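Local structure of putative periplasmic protein ydgH (Salmonella enterica subsp. enterica serovar Typhimurium, 4EVU) at residues 7-11 with 12-16. The protein is of unknown function but is possibly a secreted effector, and this chain is its C-terminal YdgH/BhsA/McbA-like (DUF1471) domain. Numbering follows the deposited sequence.
Sequences EELNK and ATAAM
Asn10 caps the N-terminus of the short helix 11-15 by turning its amide oxygen back onto Thr13. Its CG sits between the backbone N and the carbonyl carbon (chi1 67°), which, with chi2 at 28°, turns OD1 to the first turn. OD1 accepts two bonds there. Thr13 N donates to Asn10 OD1 at 2.9 Å, almost in line with the side-chain C=O. The hydroxyl Thr13 OG1 donates to Asn10 OD1 at 2.7 Å and comes from above the amide plane, 41° out of it. The two side chains cross at about a right angle. A water bridges the pair as well: it accepts from Asn10 N and donates to Thr13 OG1, 2.9 Å from each. Thr13 OG1 therefore both gives and receives a bond, which should fix its rotation.

The chi1 of Thr13 that sets OG1 beside its backbone N puts CG2 anti to that N, where it meets Leu9. Leu9 CD2 touches Thr13 CG2 at 3.7 Å, and the other branch, CD1, lies 4.1 Å from Ala14 CB. Leu9, the residue before the cap, thus packs its two methyls on successive residues of the helix. The backbone turn is closed by Ala14 N to Asn10 O at 3.0 Å and by the more bent bond from Ala15 N to Lys11 O.

This turn leads out of strand 7-8, outermost in the sheet of this chain, which pairs in parallel with strand 50-57. Leu9 and Ala14, both buried, face the sheet: Leu9 rests on Tyr50 and Tyr71, Ala14 on His52 and Tyr71. Leu9 O is hydrogen-bonded to His52 ND1. Asn10 packs against Asn31 of the second subunit.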
loop_
_atom_site.group_PDB
_atom_site.type_symbol
_atom_site.label_atom_id
_atom_site.label_comp_id
_atom_site.label_asym_id
_atom_site.label_seq_id
_atom_site.Cartn_x
_atom_site.Cartn_y
_atom_site.Cartn_z
ATOM N N GLU B 7 9.854 7.283 8.493
ATOM C CA GLU B 7 10.123 6.686 7.188
ATOM C C GLU B 7 9.740 5.202 7.145
ATOM O O GLU B 7 9.884 4.449 8.110
ATOM C CB GLU B 7 11.608 6.805 6.832
ATOM C CG GLU B 7 12.180 8.200 6.672
ATOM C CD GLU B 7 13.701 8.207 6.866
ATOM O OE1 GLU B 7 14.397 7.294 6.351
ATOM O OE2 GLU B 7 14.205 9.114 7.562
ATOM N N GLU B 8 9.231 4.799 5.999
ATOM C CA GLU B 8 8.945 3.415 5.725
ATOM C C GLU B 8 10.242 2.684 5.344
ATOM O O GLU B 8 11.025 3.193 4.534
ATOM C CB GLU B 8 7.965 3.287 4.533
ATOM C CG GLU B 8 7.493 1.846 4.344
ATOM C CD GLU B 8 6.538 1.629 3.190
ATOM O OE1 GLU B 8 6.507 2.433 2.223
ATOM O OE2 GLU B 8 5.838 0.591 3.248
ATOM N N LEU B 9 10.449 1.495 5.907
ATOM C CA LEU B 9 11.584 0.650 5.562
ATOM C C LEU B 9 11.193 -0.435 4.592
ATOM O O LEU B 9 10.052 -0.938 4.627
ATOM C CB LEU B 9 12.081 -0.094 6.800
ATOM C CG LEU B 9 12.548 0.750 7.953
ATOM C CD1 LEU B 9 12.713 -0.126 9.180
ATOM C CD2 LEU B 9 13.837 1.466 7.602
ATOM N N ASN B 10 12.132 -0.845 3.762
ATOM C CA ASN B 10 11.941 -2.021 2.951
ATOM C C ASN B 10 12.325 -3.295 3.729
ATOM O O ASN B 10 12.858 -3.218 4.837
ATOM C CB ASN B 10 12.645 -1.897 1.602
ATOM C CG ASN B 10 14.119 -1.861 1.698
ATOM O OD1 ASN B 10 14.726 -2.397 2.613
ATOM N ND2 ASN B 10 14.727 -1.183 0.732
ATOM N N LYS B 11 12.023 -4.449 3.156
ATOM C CA LYS B 11 12.218 -5.722 3.830
ATOM C C LYS B 11 13.671 -5.927 4.278
ATOM O O LYS B 11 13.906 -6.414 5.393
ATOM C CB LYS B 11 11.753 -6.868 2.922
ATOM C CG LYS B 11 11.991 -8.275 3.424
ATOM C CD LYS B 11 11.605 -9.335 2.363
ATOM C CE LYS B 11 11.842 -10.802 2.854
ATOM N NZ LYS B 11 11.724 -11.865 1.766
ATOM N N ALA B 12 14.631 -5.682 3.379
ATOM C CA ALA B 12 16.023 -6.004 3.703
ATOM C C ALA B 12 16.539 -5.085 4.794
ATOM O O ALA B 12 17.351 -5.482 5.641
ATOM C CB ALA B 12 16.896 -5.883 2.464
ATOM N N THR B 13 16.112 -3.823 4.770
ATOM C CA THR B 13 16.557 -2.888 5.806
ATOM C C THR B 13 15.946 -3.293 7.159
ATOM O O THR B 13 16.655 -3.399 8.149
ATOM C CB THR B 13 16.164 -1.452 5.462
ATOM O OG1 THR B 13 16.583 -1.131 4.128
ATOM C CG2 THR B 13 16.785 -0.499 6.426
ATOM N N ALA B 14 14.634 -3.559 7.188
ATOM C CA ALA B 14 13.952 -3.928 8.420
ATOM C C ALA B 14 14.495 -5.228 8.995
ATOM O O ALA B 14 14.553 -5.411 10.218
ATOM C CB ALA B 14 12.441 -4.051 8.149
ATOM N N ALA B 15 14.947 -6.108 8.116
ATOM C CA ALA B 15 15.382 -7.446 8.547
ATOM C C ALA B 15 16.578 -7.401 9.481
ATOM O O ALA B 15 16.759 -8.309 10.301
ATOM C CB ALA B 15 15.665 -8.356 7.343
HETATM N N MSE B 16 17.398 -6.357 9.361
HETATM C CA MSE B 16 18.592 -6.224 10.174
HETATM C C MSE B 16 18.360 -5.432 11.463
HETATM O O MSE B 16 19.255 -5.304 12.295
HETATM C CB MSE B 16 19.752 -5.650 9.357
HETATM C CG MSE B 16 19.741 -4.178 9.171
HETATM SE SE MSE B 16 21.165 -3.567 7.962
HETATM C CE MSE B 16 20.701 -4.452 6.354
HETATM O O HOH W 1 14.470 0.846 3.706
#